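Local coordinates for protein putative mandelate racemase (Zymomonas mobilis, PDB 2OX4) that binds magnesium and probably acts as a lyase or dehydratase of the mandelate racemase group in the enolase superfamily, at residues 360-364 against 365-369; 350-353 against 354-357; 288-291 against 292-295. All blocks are in the same frame, centred on the assembly; numbering follows the deposited sequence.

Interaction 1. Residues 360-364 against 365-369; sequences YQPVK and GRYKV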
loop_
_atom_site.group_PDB
_atom_site.type_symbol
_atom_site.label_atom_id
_atom_site.label_comp_id
_atom_site.label_asym_id
_atom_site.label_seq_id
_atom_site.Cartn_x
_atom_site.Cartn_y
_atom_site.Cartn_z
ATOM N N TYR C 360 -42.299 7.510 24.793
ATOM C CA TYR C 360 -42.377 7.641 23.338
ATOM C C TYR C 360 -42.310 6.266 22.708
ATOM O O TYR C 360 -41.358 5.512 22.951
ATOM C CB TYR C 360 -41.240 8.520 22.796
ATOM C CG TYR C 360 -41.346 9.961 23.209
ATOM C CD1 TYR C 360 -42.279 10.814 22.614
ATOM C CD2 TYR C 360 -40.522 10.476 24.203
ATOM C CE1 TYR C 360 -42.387 12.148 23.002
ATOM C CE2 TYR C 360 -40.619 11.801 24.593
ATOM C CZ TYR C 360 -41.550 12.634 23.996
ATOM O OH TYR C 360 -41.647 13.951 24.389
ATOM N N GLN C 361 -43.332 5.933 21.922
ATOM C CA GLN C 361 -43.413 4.632 21.250
ATOM C C GLN C 361 -43.751 4.834 19.781
ATOM O O GLN C 361 -44.405 5.815 19.424
ATOM C CB GLN C 361 -44.477 3.736 21.908
ATOM C CG GLN C 361 -44.139 3.262 23.323
ATOM C CD GLN C 361 -42.992 2.269 23.355
ATOM O OE1 GLN C 361 -42.854 1.425 22.463
ATOM N NE2 GLN C 361 -42.169 2.357 24.393
ATOM N N PRO C 362 -43.296 3.913 18.907
ATOM C CA PRO C 362 -43.647 4.033 17.503
ATOM C C PRO C 362 -45.153 3.867 17.297
ATOM O O PRO C 362 -45.822 3.238 18.120
ATOM C CB PRO C 362 -42.901 2.867 16.855
ATOM C CG PRO C 362 -41.799 2.564 17.799
ATOM C CD PRO C 362 -42.431 2.747 19.139
ATOM N N VAL C 363 -45.660 4.461 16.227
ATOM C CA VAL C 363 -47.025 4.218 15.749
ATOM C C VAL C 363 -46.968 3.611 14.350
ATOM O O VAL C 363 -46.434 4.225 13.414
ATOM C CB VAL C 363 -47.834 5.540 15.703
ATOM C CG1 VAL C 363 -49.269 5.304 15.218
ATOM C CG2 VAL C 363 -47.814 6.236 17.066
ATOM N N LYS C 364 -47.519 2.404 14.209
ATOM C CA LYS C 364 -47.458 1.652 12.945
ATOM C C LYS C 364 -46.032 1.591 12.370
ATOM O O LYS C 364 -45.813 1.822 11.182
ATOM C CB LYS C 364 -48.452 2.213 11.913
ATOM C CG LYS C 364 -49.926 1.925 12.223
ATOM C CD LYS C 364 -50.311 0.483 11.879
ATOM C CE LYS C 364 -50.803 -0.279 13.112
ATOM N NZ LYS C 364 -50.879 -1.756 12.894
ATOM N N GLY C 365 -45.071 1.299 13.244
ATOM C CA GLY C 365 -43.669 1.122 12.853
ATOM C C GLY C 365 -42.918 2.401 12.497
ATOM O O GLY C 365 -41.827 2.344 11.918
ATOM N N ARG C 366 -43.495 3.552 12.838
ATOM C CA ARG C 366 -42.898 4.863 12.541
ATOM C C ARG C 366 -42.674 5.661 13.831
ATOM O O ARG C 366 -43.522 5.655 14.723
ATOM C CB ARG C 366 -43.805 5.692 11.613
ATOM C CG ARG C 366 -44.290 5.007 10.341
ATOM C CD ARG C 366 -43.147 4.513 9.452
ATOM N NE ARG C 366 -42.436 5.593 8.763
ATOM C CZ ARG C 366 -41.522 5.389 7.818
ATOM N NH1 ARG C 366 -40.921 6.422 7.234
ATOM N NH2 ARG C 366 -41.213 4.149 7.446
ATOM N N TYR C 367 -41.550 6.375 13.913
ATOM C CA TYR C 367 -41.321 7.329 14.999
ATOM C C TYR C 367 -41.390 8.783 14.525
ATOM O O TYR C 367 -40.869 9.122 13.466
ATOM C CB TYR C 367 -39.936 7.100 15.619
ATOM C CG TYR C 367 -39.914 6.520 17.025
ATOM C CD1 TYR C 367 -39.035 5.491 17.339
ATOM C CD2 TYR C 367 -40.746 7.011 18.039
ATOM C CE1 TYR C 367 -38.967 4.957 18.618
ATOM C CE2 TYR C 367 -40.693 6.475 19.326
ATOM C CZ TYR C 367 -39.804 5.450 19.604
ATOM O OH TYR C 367 -39.718 4.897 20.864
ATOM N N LYS C 368 -41.994 9.648 15.334
ATOM C CA LYS C 368 -41.835 11.095 15.168
ATOM C C LYS C 368 -40.924 11.654 16.260
ATOM O O LYS C 368 -40.936 11.172 17.392
ATOM C CB LYS C 368 -43.201 11.790 15.207
ATOM C CG LYS C 368 -43.957 11.721 13.883
ATOM C CD LYS C 368 -45.372 12.251 14.029
ATOM C CE LYS C 368 -46.203 11.951 12.790
ATOM N NZ LYS C 368 -45.732 12.712 11.600
ATOM N N VAL C 369 -40.136 12.669 15.923
ATOM C CA VAL C 369 -39.281 13.320 16.925
ATOM C C VAL C 369 -40.153 14.100 17.921
ATOM O O VAL C 369 -41.171 14.683 17.519
ATOM C CB VAL C 369 -38.229 14.243 16.252
ATOM C CG1 VAL C 369 -38.884 15.489 15.639
ATOM C CG2 VAL C 369 -37.110 14.612 17.229
HETATM O O HOH W 1 -44.048 8.280 17.445
#

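Interaction 2. Residues 350-353 against 354-357; sequences PEYE and ELCV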
loop_
_atom_site.group_PDB
_atom_site.type_symbol
_atom_site.label_atom_id
_atom_site.label_comp_id
_atom_site.label_asym_id
_atom_site.label_seq_id
_atom_site.Cartn_x
_atom_site.Cartn_y
_atom_site.Cartn_z
ATOM N N PRO C 350 -42.180 -2.662 32.239
ATOM C CA PRO C 350 -42.530 -1.678 33.288
ATOM C C PRO C 350 -41.347 -1.109 34.103
ATOM O O PRO C 350 -41.433 0.017 34.604
ATOM C CB PRO C 350 -43.464 -2.469 34.209
ATOM C CG PRO C 350 -44.025 -3.559 33.339
ATOM C CD PRO C 350 -42.892 -3.941 32.434
ATOM N N GLU C 351 -40.265 -1.876 34.247
ATOM C CA GLU C 351 -39.068 -1.390 34.960
ATOM C C GLU C 351 -38.392 -0.227 34.226
ATOM O O GLU C 351 -37.711 0.603 34.841
ATOM C CB GLU C 351 -38.058 -2.516 35.156
ATOM C CG GLU C 351 -37.582 -3.200 33.863
ATOM C CD GLU C 351 -37.105 -4.602 34.129
ATOM O OE1 GLU C 351 -36.066 -5.005 33.563
ATOM O OE2 GLU C 351 -37.765 -5.295 34.931
ATOM N N TYR C 352 -38.574 -0.182 32.911
ATOM C CA TYR C 352 -38.078 0.937 32.113
ATOM C C TYR C 352 -39.098 2.074 31.984
ATOM O O TYR C 352 -38.738 3.248 32.116
ATOM C CB TYR C 352 -37.525 0.457 30.766
ATOM C CG TYR C 352 -36.045 0.110 30.846
ATOM C CD1 TYR C 352 -35.613 -1.211 30.989
ATOM C CD2 TYR C 352 -35.081 1.118 30.815
ATOM C CE1 TYR C 352 -34.241 -1.515 31.081
ATOM C CE2 TYR C 352 -33.729 0.830 30.904
ATOM C CZ TYR C 352 -33.310 -0.481 31.039
ATOM O OH TYR C 352 -31.954 -0.737 31.125
ATOM N N GLU C 353 -40.369 1.735 31.774
ATOM C CA GLU C 353 -41.435 2.750 31.716
ATOM C C GLU C 353 -41.510 3.707 32.912
ATOM O O GLU C 353 -41.799 4.882 32.736
ATOM C CB GLU C 353 -42.806 2.112 31.466
ATOM C CG GLU C 353 -42.908 1.366 30.149
ATOM C CD GLU C 353 -44.109 0.428 30.083
ATOM O OE1 GLU C 353 -45.260 0.922 30.123
ATOM O OE2 GLU C 353 -43.899 -0.804 29.982
ATOM N N GLU C 354 -41.259 3.210 34.125
ATOM C CA GLU C 354 -41.433 4.022 35.344
ATOM C C GLU C 354 -40.364 5.107 35.543
ATOM O O GLU C 354 -40.483 5.966 36.430
ATOM C CB GLU C 354 -41.492 3.126 36.583
ATOM C CG GLU C 354 -40.177 2.402 36.892
ATOM C CD GLU C 354 -40.239 1.558 38.165
ATOM O OE1 GLU C 354 -41.257 1.623 38.889
ATOM O OE2 GLU C 354 -39.263 0.828 38.450
ATOM N N LEU C 355 -39.324 5.064 34.713
ATOM C CA LEU C 355 -38.153 5.918 34.893
ATOM C C LEU C 355 -38.319 7.308 34.299
ATOM O O LEU C 355 -37.642 8.246 34.730
ATOM C CB LEU C 355 -36.904 5.249 34.303
ATOM C CG LEU C 355 -36.538 3.880 34.878
ATOM C CD1 LEU C 355 -35.316 3.312 34.161
ATOM C CD2 LEU C 355 -36.292 3.985 36.377
ATOM N N CYS C 356 -39.204 7.441 33.308
ATOM C CA CYS C 356 -39.355 8.698 32.574
ATOM C C CYS C 356 -40.794 9.190 32.493
ATOM O O CYS C 356 -41.738 8.395 32.486
ATOM C CB CYS C 356 -38.808 8.561 31.147
ATOM S SG CYS C 356 -37.048 8.190 31.064
ATOM N N VAL C 357 -40.939 10.508 32.393
ATOM C CA VAL C 357 -42.234 11.177 32.298
ATOM C C VAL C 357 -43.024 10.827 31.026
ATOM O O VAL C 357 -44.224 10.532 31.108
ATOM C CB VAL C 357 -42.073 12.711 32.472
ATOM C CG1 VAL C 357 -43.381 13.447 32.212
ATOM C CG2 VAL C 357 -41.561 13.029 33.873
HETATM O O HOH W 2 -43.557 6.941 33.782
#

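Interaction 3. Residues 288-291 against 292-295; sequences QPDL and GTCG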
loop_
_atom_site.group_PDB
_atom_site.type_symbol
_atom_site.label_atom_id
_atom_site.label_comp_id
_atom_site.label_asym_id
_atom_site.label_seq_id
_atom_site.Cartn_x
_atom_site.Cartn_y
_atom_site.Cartn_z
ATOM N N GLN C 288 -23.436 2.391 13.861
ATOM C CA GLN C 288 -24.413 2.376 14.943
ATOM C C GLN C 288 -23.891 3.018 16.222
ATOM O O GLN C 288 -23.920 2.386 17.279
ATOM C CB GLN C 288 -24.886 0.934 15.218
ATOM C CG GLN C 288 -25.497 0.204 13.989
ATOM C CD GLN C 288 -25.618 -1.294 14.209
ATOM O OE1 GLN C 288 -24.662 -1.944 14.604
ATOM N NE2 GLN C 288 -26.799 -1.846 13.949
ATOM N N PRO C 289 -23.439 4.294 16.151
ATOM C CA PRO C 289 -22.942 4.915 17.376
ATOM C C PRO C 289 -24.104 5.058 18.358
ATOM O O PRO C 289 -25.256 5.243 17.930
ATOM C CB PRO C 289 -22.490 6.303 16.904
ATOM C CG PRO C 289 -23.266 6.562 15.684
ATOM C CD PRO C 289 -23.445 5.238 15.021
ATOM N N ASP C 290 -23.806 4.923 19.642
ATOM C CA ASP C 290 -24.755 5.218 20.714
ATOM C C ASP C 290 -24.495 6.647 21.183
ATOM O O ASP C 290 -23.365 6.989 21.549
ATOM C CB ASP C 290 -24.536 4.217 21.865
ATOM C CG ASP C 290 -25.613 4.303 22.958
ATOM O OD1 ASP C 290 -25.843 5.391 23.513
ATOM O OD2 ASP C 290 -26.223 3.269 23.273
ATOM N N LEU C 291 -25.533 7.488 21.192
ATOM C CA LEU C 291 -25.400 8.853 21.742
ATOM C C LEU C 291 -24.744 8.879 23.135
ATOM O O LEU C 291 -23.949 9.763 23.422
ATOM C CB LEU C 291 -26.754 9.563 21.803
ATOM C CG LEU C 291 -27.263 10.354 20.597
ATOM C CD1 LEU C 291 -28.567 11.013 20.988
ATOM C CD2 LEU C 291 -26.292 11.418 20.172
ATOM N N GLY C 292 -25.056 7.889 23.969
ATOM C CA GLY C 292 -24.536 7.825 25.336
ATOM C C GLY C 292 -23.146 7.228 25.520
ATOM O O GLY C 292 -22.671 7.111 26.660
ATOM N N THR C 293 -22.487 6.837 24.425
ATOM C CA THR C 293 -21.079 6.399 24.490
ATOM C C THR C 293 -20.153 7.009 23.418
ATOM O O THR C 293 -18.937 7.097 23.627
ATOM C CB THR C 293 -20.896 4.840 24.469
ATOM O OG1 THR C 293 -21.266 4.314 23.193
ATOM C CG2 THR C 293 -21.703 4.140 25.562
ATOM N N CYS C 294 -20.715 7.417 22.282
ATOM C CA CYS C 294 -19.889 7.873 21.155
ATOM C C CYS C 294 -19.346 9.291 21.349
ATOM O O CYS C 294 -18.427 9.698 20.654
ATOM C CB CYS C 294 -20.678 7.805 19.851
ATOM S SG CYS C 294 -21.821 9.183 19.623
ATOM N N GLY C 295 -19.940 10.039 22.280
ATOM C CA GLY C 295 -19.534 11.415 22.586
ATOM C C GLY C 295 -20.680 12.425 22.588
ATOM O O GLY C 295 -20.442 13.630 22.507
HETATM O O HOH W 3 -21.053 4.460 20.333
#

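Interaction 1. Residues 360-364 against 365-369
A tight two-residue hairpin, closed by a type I' turn, leads the chain into strand 366-367, a short antiparallel partner of strand 126-131 in the barrel domain. Val363 and Arg366 form its hydrogen-bonded pair: Val363 N gives to Arg366 O at 2.9 Å, and Arg366 N returns a bond to Val363 O at 3.1 Å. Lys364 and Gly365 both take positive phi, as this turn demands. Glycine suits the second corner, where a side-chain carbon would run into the carbonyl O of Lys364.

Beyond the turn, Tyr367 folds its ring back against the incoming chain. A first torsion well off the staggered positions (chi1 -110°) swings its hydroxyl to Tyr360, where OH donates to O at 2.7 Å, approaching from above the carbonyl plane, 54° out of it. Pro362 lies over one face of the same ring, its CG 4.0 Å from the ring centroid and 17° off the normal, a CH-pi contact suited to proline, whose rigid ring holds its C-H groups, made slightly positive by the neighbouring amide nitrogen, against the aromatic face. Tyr360 CB adds an apolar touch at Tyr367 CE2. Farther out, a water joins Gln361 O to Lys368 N, where the two arms have parted too far to bond directly.

Around the hairpin, Tyr367 meets His341 and His343 edge-to-face, and Arg366 turns its guanidinium group away to a salt bridge with Asp125. A phenylalanine in place of Tyr367 could still lie against Pro362, but the carbonyl of Tyr360 would probably lose this donor and the arm before the turn part of its hold. The tyrosine thus does two jobs: its face packs against the proline, while its hydroxyl gives a hydrogen bond to a main-chain oxygen where the two arms have begun to part.

Interaction 2. Residues 350-353 against 354-357
Pro350 and Glu354 are joined by the one helical i-to-i+4 bond between these segments, Glu354 N to Pro350 O at 3.2 Å. The next main-chain bond shortens to i+3: Leu355 N reaches Tyr352 O, also at 3.2 Å, with a nearly straight N-H (162°). Proline suits the start of so short a helix, where an N-H is not needed. In the type I turn from Glu353 to Cys356 a water takes over, donating to Glu353 O and to Cys356 O, while the buried Cys356 N has no partner in the model.

Apolar contact comes from Leu355, whose CD1 meets Tyr352 CD2 obliquely at 4.0 Å. Its CG also packs on a helix carbonyl in van der Waals contact, 3.5 Å from Glu351 O.

Among the polar and charged groups, Glu354 puts CG between its backbone N and carbonyl carbon (chi1 67°), which sets CG beside Pro350 O, with the rest of the chain extended. Its carboxylate then forms a salt bridge with Arg16, which also donates to Glu351 O. Glu351 receives Gln18 N and Ser19 N, and the Tyr352 hydroxyl is hydrogen-bonded to Gln21.

This is a single helical turn unwinding through a type I turn, docked on the 16-21 loop of the N-terminal domain.

Interaction 3. Residues 288-291 against 292-295
Asp290 caps the short, weakly bonded helix that follows strand 286-287. With chi1 at -172° its carboxylate swings toward the helix start, and OD1, through its anti lone pair, accepts from Gly292 N at 2.7 Å. Glycine fits there because a side-chain carbon would crowd that oxygen.

The tight side gathers on the carbonyl of Asp290. Cys294 N comes to Asp290 O at 2.8 Å, nearly along the C=O axis, and Thr293 N at 3.0 Å from above the carbonyl plane. The small thiol of Cys294 lets SG lie 3.3 Å from Asp290 O, while its CB packs on Pro289 CB at 3.8 Å.

Beside this, on the threonine flank, the fit is looser, though still buried: Thr293 OG1 only touches Asp290 CB, at 3.5 Å, and one water links Asp290 N to the threonine hydroxyl.

Asp290 OD2 is hydrogen-bonded to His317 ND1, an arrangement consistent with the His-Asp dyad of the mandelate racemase group; metal-binding Glu267 lies about 5 Å away, side chain to side chain. The two carboxylate oxygens thus divide their work: one fixes the group's rotation against the helix start, and the other is placed to orient the imidazole, as in relatives.

In the fold
All three contacts turn the chain locally within the C-terminal barrel region, yet their depth differs. Interaction 3 is wholly buried, its centre about 7 Å from that of the chain and near the metal site; interactions 1 and 2, each about 17 Å from the chain centre, are only partly buried. Interactions 1 and 2 follow one another along the chain, whereas interactions 1 and 3, which do not touch, both lean on helix 322-333, through Tyr367 and Leu291. Chemistry follows place: a capping carboxylate serves the active-site region at 288-295, a tyrosine ring with its hydroxyl steadies the hairpin at 360-369, and glutamate carboxylates and a tyrosine hydroxyl tie 350-357 to the 16-21 loop of the N-terminal domain.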